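Local structure of aldehyde dehydrogenase family protein (Pseudomonas syringae pv. tomato, 6X9L) at residues S101-R112 with P323-A334; A167-C177 with E467-L477. The protein is an aldehyde dehydrogenase that binds NAD+ and octanal and probably oxidises long-chain aliphatic aldehydes with NAD+ as acceptor. The protein carries 1 engineered substitution. One frame throughout, in Å; residues are numbered along the deposited sequence.

Contact 1: residues S101-R112 with P323-A334; sequences SLEMGAAISSAR and PQLEHTVLGPIA
Ile108 and Pro323 meet through the main chain at the start of helix 108-115: Ile108 N donates to Pro323 O at 3.0 Å, in the carbonyl plane and on a lone pair. This N-H lies in the first helical turn, just after the N-cap residue Ala107, where the helix itself supplies no acceptor; the loop 323-334 provides one. One residue on, Ser109 OG gives a second bond to Glu326 O at 3.0 Å, again on a lone pair. Farther along, Arg112 NH1 reaches Glu326 OE2 at 3.2 Å in a salt bridge whose hydrogen bond is weak, the guanidinium and carboxylate planes being turned 72° apart. Carbon atoms also pack against polar oxygens in van der Waals contact: Pro323 lays its CB against Ser101 OG and its CG against Gly105 O, while the methyl of Ala107 sits 3.6 Å from Val329 O. At the far end the CB atoms of Met104 and Ala334 make an apolar touch at 3.9 Å. Two waters stitch the backbones together, one bridging Met104 O and Pro332 O, the other Ala107 N and Gly331 N.

Behind this shell, Ser101 OG donates to Ala106 O at 2.7 Å and so braces the turn between the two helices. Ile108, with CG1 anti to its backbone N (chi1 -173°), carries that branch over one face of the Arg112 guanidinium, whose NE has its own salt bridge to Glu94. Ala334 leans on Trp158, an NAD-binding residue. Because most of the bonds end on main-chain carbonyls or water, an irregular loop of the catalytic domain can be held to a helix start of the cofactor-binding region largely through backbone groups.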
loop_
_atom_site.group_PDB
_atom_site.type_symbol
_atom_site.label_atom_id
_atom_site.label_comp_id
_atom_site.label_asym_id
_atom_site.label_seq_id
_atom_site.Cartn_x
_atom_site.Cartn_y
_atom_site.Cartn_z
ATOM N N SER A 101 -6.250 -32.004 -6.378
ATOM C CA SER A 101 -7.517 -32.696 -6.576
ATOM C C SER A 101 -8.008 -33.336 -5.282
ATOM O O SER A 101 -9.183 -33.204 -4.911
ATOM C CB SER A 101 -7.350 -33.759 -7.665
ATOM O OG SER A 101 -8.585 -34.341 -8.034
ATOM N N LEU A 102 -7.114 -34.041 -4.583
ATOM C CA LEU A 102 -7.519 -34.745 -3.370
ATOM C C LEU A 102 -8.047 -33.782 -2.310
ATOM O O LEU A 102 -9.082 -34.044 -1.677
ATOM C CB LEU A 102 -6.346 -35.546 -2.808
ATOM C CG LEU A 102 -6.712 -36.339 -1.553
ATOM C CD1 LEU A 102 -7.660 -37.441 -1.938
ATOM C CD2 LEU A 102 -5.474 -36.895 -0.840
ATOM N N GLU A 103 -7.365 -32.644 -2.123
ATOM C CA GLU A 103 -7.677 -31.788 -0.985
ATOM C C GLU A 103 -8.857 -30.865 -1.265
ATOM O O GLU A 103 -9.670 -30.635 -0.368
ATOM C CB GLU A 103 -6.449 -30.983 -0.569
ATOM C CG GLU A 103 -5.847 -30.181 -1.690
ATOM C CD GLU A 103 -4.610 -29.404 -1.263
ATOM O OE1 GLU A 103 -4.170 -29.568 -0.103
ATOM O OE2 GLU A 103 -4.086 -28.616 -2.083
ATOM N N MET A 104 -8.988 -30.326 -2.489
ATOM C CA MET A 104 -10.079 -29.387 -2.746
ATOM C C MET A 104 -10.934 -29.773 -3.949
ATOM O O MET A 104 -11.698 -28.940 -4.451
ATOM C CB MET A 104 -9.557 -27.961 -2.926
ATOM C CG MET A 104 -8.375 -27.825 -3.857
ATOM S SD MET A 104 -8.778 -27.941 -5.596
ATOM C CE MET A 104 -9.975 -26.628 -5.807
ATOM N N GLY A 105 -10.837 -31.012 -4.416
ATOM C CA GLY A 105 -11.823 -31.522 -5.343
ATOM C C GLY A 105 -11.698 -31.094 -6.793
ATOM O O GLY A 105 -12.599 -31.408 -7.585
ATOM N N ALA A 106 -10.617 -30.410 -7.181
ATOM C CA ALA A 106 -10.445 -30.013 -8.577
ATOM C C ALA A 106 -10.425 -31.232 -9.493
ATOM O O ALA A 106 -9.641 -32.163 -9.286
ATOM C CB ALA A 106 -9.147 -29.225 -8.753
ATOM N N ALA A 107 -11.283 -31.216 -10.512
ATOM C CA ALA A 107 -11.243 -32.244 -11.545
ATOM C C ALA A 107 -9.801 -32.509 -11.972
ATOM O O ALA A 107 -9.079 -31.583 -12.353
ATOM C CB ALA A 107 -12.087 -31.814 -12.747
ATOM N N ILE A 108 -9.372 -33.774 -11.877
ATOM C CA ILE A 108 -7.971 -34.100 -12.139
ATOM C C ILE A 108 -7.520 -33.520 -13.468
ATOM O O ILE A 108 -6.375 -33.079 -13.609
ATOM C CB ILE A 108 -7.746 -35.621 -12.105
ATOM C CG1 ILE A 108 -6.252 -35.911 -12.199
ATOM C CG2 ILE A 108 -8.462 -36.292 -13.273
ATOM C CD1 ILE A 108 -5.467 -35.463 -10.982
ATOM N N SER A 109 -8.400 -33.540 -14.468
ATOM C CA SER A 109 -8.094 -32.921 -15.749
ATOM C C SER A 109 -7.750 -31.451 -15.578
ATOM O O SER A 109 -6.794 -30.950 -16.177
ATOM C CB SER A 109 -9.288 -33.076 -16.681
ATOM O OG SER A 109 -8.924 -33.785 -17.839
ATOM N N SER A 110 -8.544 -30.743 -14.776
ATOM C CA SER A 110 -8.296 -29.342 -14.454
ATOM C C SER A 110 -6.991 -29.154 -13.695
ATOM O O SER A 110 -6.336 -28.115 -13.827
ATOM C CB SER A 110 -9.445 -28.807 -13.609
ATOM O OG SER A 110 -10.063 -27.743 -14.271
ATOM N N ALA A 111 -6.636 -30.117 -12.838
ATOM C CA ALA A 111 -5.446 -29.939 -12.014
ATOM C C ALA A 111 -4.181 -30.071 -12.845
ATOM O O ALA A 111 -3.211 -29.341 -12.616
ATOM C CB ALA A 111 -5.452 -30.940 -10.858
ATOM N N ARG A 112 -4.206 -30.945 -13.849
ATOM C CA ARG A 112 -3.052 -31.128 -14.719
ATOM C C ARG A 112 -2.908 -29.977 -15.705
ATOM O O ARG A 112 -1.789 -29.514 -15.970
ATOM C CB ARG A 112 -3.177 -32.451 -15.471
ATOM C CG ARG A 112 -3.154 -33.691 -14.578
ATOM C CD ARG A 112 -3.600 -34.911 -15.338
ATOM N NE ARG A 112 -3.323 -36.149 -14.622
ATOM C CZ ARG A 112 -4.052 -37.259 -14.747
ATOM N NH1 ARG A 112 -5.109 -37.272 -15.546
ATOM N NH2 ARG A 112 -3.738 -38.356 -14.065
ATOM N N PRO A 323 -13.812 -36.377 -9.534
ATOM C CA PRO A 323 -12.588 -35.752 -10.062
ATOM C C PRO A 323 -11.531 -36.759 -10.493
ATOM O O PRO A 323 -10.581 -36.383 -11.190
ATOM C CB PRO A 323 -12.090 -34.893 -8.893
ATOM C CG PRO A 323 -13.147 -34.979 -7.827
ATOM C CD PRO A 323 -13.940 -36.210 -8.079
ATOM N N GLN A 324 -11.659 -38.024 -10.100
ATOM C CA GLN A 324 -10.677 -39.025 -10.503
ATOM C C GLN A 324 -10.803 -39.424 -11.965
ATOM O O GLN A 324 -9.900 -40.085 -12.487
ATOM C CB GLN A 324 -10.802 -40.268 -9.612
ATOM C CG GLN A 324 -10.292 -40.037 -8.194
ATOM C CD GLN A 324 -10.680 -41.145 -7.220
ATOM O OE1 GLN A 324 -9.860 -41.585 -6.407
ATOM N NE2 GLN A 324 -11.938 -41.583 -7.279
ATOM N N LEU A 325 -11.883 -39.036 -12.633
ATOM C CA LEU A 325 -12.137 -39.403 -14.020
ATOM C C LEU A 325 -11.665 -38.288 -14.940
ATOM O O LEU A 325 -11.973 -37.122 -14.703
ATOM C CB LEU A 325 -13.625 -39.677 -14.244
ATOM C CG LEU A 325 -14.296 -40.711 -13.344
ATOM C CD1 LEU A 325 -15.731 -40.913 -13.790
ATOM C CD2 LEU A 325 -13.533 -42.015 -13.422
ATOM N N GLU A 326 -10.944 -38.655 -16.001
ATOM C CA GLU A 326 -10.384 -37.652 -16.906
ATOM C C GLU A 326 -11.461 -36.883 -17.660
ATOM O O GLU A 326 -11.215 -35.766 -18.129
ATOM C CB GLU A 326 -9.439 -38.313 -17.900
ATOM C CG GLU A 326 -8.327 -39.085 -17.240
ATOM C CD GLU A 326 -7.093 -39.179 -18.119
ATOM O OE1 GLU A 326 -7.200 -38.913 -19.345
ATOM O OE2 GLU A 326 -6.014 -39.510 -17.578
ATOM N N HIS A 327 -12.641 -37.461 -17.815
ATOM C CA HIS A 327 -13.703 -36.796 -18.552
ATOM C C HIS A 327 -14.612 -35.955 -17.652
ATOM O O HIS A 327 -15.533 -35.305 -18.159
ATOM C CB HIS A 327 -14.520 -37.831 -19.335
ATOM C CG HIS A 327 -15.304 -38.746 -18.456
ATOM N ND1 HIS A 327 -16.559 -38.420 -17.984
ATOM C CD2 HIS A 327 -15.000 -39.954 -17.924
ATOM C CE1 HIS A 327 -17.005 -39.400 -17.218
ATOM N NE2 HIS A 327 -16.079 -40.343 -17.166
ATOM N N THR A 328 -14.378 -35.936 -16.341
ATOM C CA THR A 328 -15.099 -35.005 -15.479
ATOM C C THR A 328 -14.629 -33.578 -15.754
ATOM O O THR A 328 -13.429 -33.312 -15.889
ATOM C CB THR A 328 -14.892 -35.349 -13.993
ATOM O OG1 THR A 328 -15.449 -36.629 -13.699
ATOM C CG2 THR A 328 -15.547 -34.310 -13.094
ATOM N N VAL A 329 -15.577 -32.657 -15.844
ATOM C CA VAL A 329 -15.271 -31.258 -16.112
ATOM C C VAL A 329 -15.248 -30.445 -14.830
ATOM O O VAL A 329 -14.297 -29.712 -14.569
ATOM C CB VAL A 329 -16.269 -30.678 -17.142
ATOM C CG1 VAL A 329 -15.957 -29.212 -17.446
ATOM C CG2 VAL A 329 -16.243 -31.519 -18.426
ATOM N N LEU A 330 -16.277 -30.575 -14.000
ATOM C CA LEU A 330 -16.315 -29.932 -12.691
ATOM C C LEU A 330 -16.419 -30.998 -11.616
ATOM O O LEU A 330 -17.191 -31.958 -11.755
ATOM C CB LEU A 330 -17.480 -28.963 -12.583
ATOM C CG LEU A 330 -17.511 -27.833 -13.616
ATOM C CD1 LEU A 330 -18.617 -26.808 -13.277
ATOM C CD2 LEU A 330 -16.153 -27.166 -13.725
ATOM N N GLY A 331 -15.607 -30.842 -10.571
ATOM C CA GLY A 331 -15.682 -31.657 -9.383
ATOM C C GLY A 331 -16.650 -31.039 -8.392
ATOM O O GLY A 331 -17.524 -30.258 -8.766
ATOM N N PRO A 332 -16.534 -31.384 -7.116
ATOM C CA PRO A 332 -17.431 -30.804 -6.115
ATOM C C PRO A 332 -16.937 -29.436 -5.652
ATOM O O PRO A 332 -15.808 -29.010 -5.930
ATOM C CB PRO A 332 -17.393 -31.823 -4.976
ATOM C CG PRO A 332 -16.046 -32.474 -5.102
ATOM C CD PRO A 332 -15.721 -32.487 -6.572
ATOM N N ILE A 333 -17.834 -28.725 -4.959
ATOM C CA ILE A 333 -17.386 -27.593 -4.174
ATOM C C ILE A 333 -16.288 -28.107 -3.255
ATOM O O ILE A 333 -16.268 -29.289 -2.886
ATOM C CB ILE A 333 -18.553 -26.967 -3.398
ATOM C CG1 ILE A 333 -19.458 -26.247 -4.382
ATOM C CG2 ILE A 333 -18.056 -25.957 -2.354
ATOM C CD1 ILE A 333 -18.759 -25.084 -5.048
ATOM N N ALA A 334 -15.340 -27.227 -2.919
ATOM C CA ALA A 334 -14.077 -27.645 -2.314
ATOM C C ALA A 334 -14.208 -28.181 -0.885
ATOM O O ALA A 334 -13.328 -28.936 -0.445
ATOM C CB ALA A 334 -13.104 -26.471 -2.323
HETATM O O HOH W 1 -13.294 -28.046 -6.360
HETATM O O HOH W 2 -13.137 -28.831 -11.067
#

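Contact 2: residues A167-C177 with E467-L477; sequences AKVAPAIAAGC and EYGVHGFEEYL
Lys168 and Glu467 both set CG anti to the carbonyl carbon; Glu467 then runs out extended, whereas Lys168 bends at its last torsion (chi4 -76°) to swing NZ onto the carboxylate. Helix 161-174, which carries Lys168, is the connecting helix of a beta-alpha-beta crossover in the Rossmann-type cofactor-binding domain, linking the parallel strands 143-155 and 178-182. The short helix 469-474 packs across it, the axes of segments 167-174 and 469-474 approaching to 8.7 Å at 69°. Lys168 NZ meets Glu467 OE2 at 2.7 Å on the syn side, 20° out of the carboxylate plane, forming a salt bridge. NZ also bonds Ser232 OG and Thr234 OG1, so three oxygens hold this buried amino group.

Tyr476 makes the broadest contact. Its ring takes the methyl of Ala172 over one face as a CH-pi contact, 3.8 Å from CB to the ring centroid and displaced toward the rim. Pro171 CG approaches Tyr476 CE2 obliquely at 4.0 Å, and the hydroxyl end rests beside the Lys168 backbone. Phe473, with CG anti to its backbone N, sends CE1 toward the end of the helix: Ala174 C lies at the ring edge, and Ala175 CB is 3.7 Å from Phe473 CE1. Leu477 CD2 closes on the same Ala175 methyl at 3.6 Å. There a Schellman motif at Gly176 ends the helix and turns the chain into strand 178-182.

On the substrate side, Tyr468 stacks on Phe456 of the octanal pocket and bonds Tyr163, while Glu467 stands close to the NAD-binding Glu257. Past the Schellman turn, Cys177 SG lies oblique to the Tyr476 ring, 3.8 Å from Tyr476 CB.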
loop_
_atom_site.group_PDB
_atom_site.type_symbol
_atom_site.label_atom_id
_atom_site.label_comp_id
_atom_site.label_asym_id
_atom_site.label_seq_id
_atom_site.Cartn_x
_atom_site.Cartn_y
_atom_site.Cartn_z
ATOM N N ALA A 167 2.370 -17.230 -6.846
ATOM C CA ALA A 167 2.283 -15.799 -7.107
ATOM C C ALA A 167 2.940 -14.987 -6.010
ATOM O O ALA A 167 3.386 -13.866 -6.260
ATOM C CB ALA A 167 0.813 -15.361 -7.260
ATOM N N LYS A 168 2.982 -15.515 -4.790
ATOM C CA LYS A 168 3.572 -14.784 -3.674
ATOM C C LYS A 168 5.030 -15.176 -3.445
ATOM O O LYS A 168 5.895 -14.300 -3.323
ATOM C CB LYS A 168 2.742 -14.995 -2.399
ATOM C CG LYS A 168 1.307 -14.487 -2.515
ATOM C CD LYS A 168 0.593 -14.537 -1.188
ATOM C CE LYS A 168 -0.870 -14.242 -1.329
ATOM N NZ LYS A 168 -1.112 -12.796 -1.530
ATOM N N VAL A 169 5.321 -16.482 -3.433
ATOM C CA VAL A 169 6.637 -16.952 -3.012
ATOM C C VAL A 169 7.677 -16.647 -4.073
ATOM O O VAL A 169 8.777 -16.175 -3.760
ATOM C CB VAL A 169 6.601 -18.455 -2.679
ATOM C CG1 VAL A 169 8.025 -19.033 -2.567
ATOM C CG2 VAL A 169 5.846 -18.694 -1.403
ATOM N N ALA A 170 7.360 -16.913 -5.339
ATOM C CA ALA A 170 8.356 -16.691 -6.385
ATOM C C ALA A 170 8.843 -15.250 -6.403
ATOM O O ALA A 170 10.051 -15.019 -6.228
ATOM C CB ALA A 170 7.783 -17.122 -7.735
ATOM N N PRO A 171 7.976 -14.244 -6.549
ATOM C CA PRO A 171 8.468 -12.856 -6.528
ATOM C C PRO A 171 9.157 -12.474 -5.224
ATOM O O PRO A 171 10.213 -11.829 -5.259
ATOM C CB PRO A 171 7.190 -12.042 -6.767
ATOM C CG PRO A 171 6.104 -12.921 -6.223
ATOM C CD PRO A 171 6.507 -14.313 -6.587
ATOM N N ALA A 172 8.584 -12.859 -4.077
ATOM C CA ALA A 172 9.188 -12.569 -2.779
ATOM C C ALA A 172 10.622 -13.076 -2.705
ATOM O O ALA A 172 11.542 -12.343 -2.313
ATOM C CB ALA A 172 8.347 -13.200 -1.674
ATOM N N ILE A 173 10.821 -14.345 -3.061
ATOM C CA ILE A 173 12.147 -14.949 -3.032
ATOM C C ILE A 173 13.073 -14.255 -4.015
ATOM O O ILE A 173 14.253 -14.027 -3.729
ATOM C CB ILE A 173 12.032 -16.447 -3.354
ATOM C CG1 ILE A 173 11.235 -17.159 -2.269
ATOM C CG2 ILE A 173 13.379 -17.044 -3.560
ATOM C CD1 ILE A 173 11.704 -16.842 -0.887
ATOM N N ALA A 174 12.554 -13.929 -5.197
ATOM C CA ALA A 174 13.387 -13.348 -6.243
ATOM C C ALA A 174 13.903 -11.982 -5.830
ATOM O O ALA A 174 15.060 -11.633 -6.107
ATOM C CB ALA A 174 12.600 -13.248 -7.548
ATOM N N ALA A 175 13.050 -11.195 -5.159
ATOM C CA ALA A 175 13.389 -9.862 -4.685
ATOM C C ALA A 175 14.468 -9.885 -3.615
ATOM O O ALA A 175 15.017 -8.829 -3.284
ATOM C CB ALA A 175 12.133 -9.179 -4.139
ATOM N N GLY A 176 14.780 -11.056 -3.082
ATOM C CA GLY A 176 15.651 -11.184 -1.944
ATOM C C GLY A 176 14.940 -11.221 -0.612
ATOM O O GLY A 176 15.604 -11.139 0.420
ATOM N N CYS A 177 13.618 -11.331 -0.595
ATOM C CA CYS A 177 12.932 -11.430 0.686
ATOM C C CYS A 177 13.061 -12.830 1.301
ATOM O O CYS A 177 13.460 -13.814 0.668
ATOM C CB CYS A 177 11.454 -11.073 0.554
ATOM S SG CYS A 177 11.136 -9.330 0.247
ATOM N N GLU A 467 -0.249 -8.413 -8.149
ATOM C CA GLU A 467 0.557 -9.618 -8.267
ATOM C C GLU A 467 0.788 -9.924 -9.747
ATOM O O GLU A 467 0.228 -9.271 -10.639
ATOM C CB GLU A 467 -0.103 -10.808 -7.532
ATOM C CG GLU A 467 -0.225 -10.607 -5.998
ATOM C CD GLU A 467 -0.677 -11.852 -5.206
ATOM O OE1 GLU A 467 -1.380 -12.712 -5.770
ATOM O OE2 GLU A 467 -0.326 -11.956 -4.001
ATOM N N TYR A 468 1.646 -10.925 -9.984
ATOM C CA TYR A 468 2.072 -11.379 -11.311
ATOM C C TYR A 468 3.139 -10.455 -11.895
ATOM O O TYR A 468 3.120 -9.248 -11.648
ATOM C CB TYR A 468 0.907 -11.464 -12.304
ATOM C CG TYR A 468 -0.332 -12.262 -11.899
ATOM C CD1 TYR A 468 -0.570 -12.653 -10.579
ATOM C CD2 TYR A 468 -1.284 -12.605 -12.857
ATOM C CE1 TYR A 468 -1.724 -13.370 -10.234
ATOM C CE2 TYR A 468 -2.428 -13.313 -12.522
ATOM C CZ TYR A 468 -2.644 -13.698 -11.215
ATOM O OH TYR A 468 -3.792 -14.406 -10.913
ATOM N N GLY A 469 4.072 -11.005 -12.663
ATOM C CA GLY A 469 5.044 -10.210 -13.390
ATOM C C GLY A 469 5.832 -9.177 -12.597
ATOM O O GLY A 469 5.931 -9.255 -11.367
ATOM N N VAL A 470 6.378 -8.182 -13.315
ATOM C CA VAL A 470 7.229 -7.183 -12.675
ATOM C C VAL A 470 6.467 -6.433 -11.576
ATOM O O VAL A 470 7.031 -6.133 -10.521
ATOM C CB VAL A 470 7.812 -6.227 -13.735
ATOM C CG1 VAL A 470 6.710 -5.570 -14.511
ATOM C CG2 VAL A 470 8.685 -5.156 -13.083
ATOM N N HIS A 471 5.188 -6.099 -11.810
ATOM C CA HIS A 471 4.409 -5.391 -10.793
ATOM C C HIS A 471 4.384 -6.154 -9.480
ATOM O O HIS A 471 4.661 -5.589 -8.412
ATOM C CB HIS A 471 2.985 -5.162 -11.279
ATOM C CG HIS A 471 2.879 -4.116 -12.334
ATOM N ND1 HIS A 471 3.291 -4.328 -13.634
ATOM C CD2 HIS A 471 2.427 -2.842 -12.280
ATOM C CE1 HIS A 471 3.082 -3.232 -14.340
ATOM N NE2 HIS A 471 2.563 -2.316 -13.541
ATOM N N GLY A 472 4.020 -7.439 -9.538
ATOM C CA GLY A 472 4.008 -8.256 -8.337
ATOM C C GLY A 472 5.366 -8.344 -7.680
ATOM O O GLY A 472 5.468 -8.389 -6.451
ATOM N N PHE A 473 6.424 -8.353 -8.486
ATOM C CA PHE A 473 7.785 -8.385 -7.964
ATOM C C PHE A 473 8.105 -7.119 -7.164
ATOM O O PHE A 473 8.767 -7.179 -6.114
ATOM C CB PHE A 473 8.737 -8.572 -9.152
ATOM C CG PHE A 473 10.195 -8.515 -8.812
ATOM C CD1 PHE A 473 10.813 -9.568 -8.153
ATOM C CD2 PHE A 473 10.959 -7.432 -9.209
ATOM C CE1 PHE A 473 12.158 -9.524 -7.868
ATOM C CE2 PHE A 473 12.311 -7.380 -8.929
ATOM C CZ PHE A 473 12.911 -8.427 -8.258
ATOM N N GLU A 474 7.616 -5.965 -7.627
ATOM C CA GLU A 474 7.928 -4.707 -6.958
ATOM C C GLU A 474 7.180 -4.530 -5.636
ATOM O O GLU A 474 7.609 -3.719 -4.811
ATOM C CB GLU A 474 7.663 -3.542 -7.912
ATOM C CG GLU A 474 8.620 -3.550 -9.116
ATOM C CD GLU A 474 8.554 -2.290 -9.968
ATOM O OE1 GLU A 474 7.455 -1.714 -10.122
ATOM O OE2 GLU A 474 9.613 -1.881 -10.493
ATOM N N GLU A 475 6.106 -5.296 -5.398
ATOM C CA GLU A 475 5.454 -5.284 -4.097
ATOM C C GLU A 475 6.371 -5.756 -2.977
ATOM O O GLU A 475 6.088 -5.482 -1.809
ATOM C CB GLU A 475 4.206 -6.158 -4.126
ATOM C CG GLU A 475 3.191 -5.717 -5.140
ATOM C CD GLU A 475 2.440 -4.465 -4.711
ATOM O OE1 GLU A 475 2.362 -4.217 -3.489
ATOM O OE2 GLU A 475 1.925 -3.739 -5.600
ATOM N N TYR A 476 7.458 -6.453 -3.294
ATOM C CA TYR A 476 8.374 -6.930 -2.269
ATOM C C TYR A 476 9.659 -6.115 -2.193
ATOM O O TYR A 476 10.583 -6.503 -1.468
ATOM C CB TYR A 476 8.688 -8.407 -2.500
ATOM C CG TYR A 476 7.463 -9.269 -2.345
ATOM C CD1 TYR A 476 7.107 -9.788 -1.105
ATOM C CD2 TYR A 476 6.633 -9.529 -3.426
ATOM C CE1 TYR A 476 5.975 -10.556 -0.957
ATOM C CE2 TYR A 476 5.510 -10.303 -3.288
ATOM C CZ TYR A 476 5.178 -10.815 -2.053
ATOM O OH TYR A 476 4.049 -11.593 -1.911
ATOM N N LEU A 477 9.726 -4.977 -2.881
ATOM C CA LEU A 477 10.882 -4.093 -2.807
ATOM C C LEU A 477 10.529 -2.790 -2.110
ATOM O O LEU A 477 9.477 -2.205 -2.371
ATOM C CB LEU A 477 11.430 -3.788 -4.205
ATOM C CG LEU A 477 11.812 -5.030 -5.013
ATOM C CD1 LEU A 477 12.011 -4.643 -6.463
ATOM C CD2 LEU A 477 13.052 -5.710 -4.425
#

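Both contacts are buried, but on opposite sides of the chain's centre, their own centres about 29 Å apart and their nearest atoms about 14 Å. They share no helix or strand. Contact 1 joins the start of a helix to an irregular loop and has a partly exposed end at its salt bridge; its bonds go mainly to backbone carbonyls and waters. Contact 2 is core throughout its touching residues, relying on aromatic rings and small side chains, with one salt bridge, whose lysine nitrogen also bonds two hydroxyls. They differ in their distance from the active site: contact 1 touches it only at second hand, through an NAD-binding tryptophan, while contact 2 lies beside both cofactor and octanal.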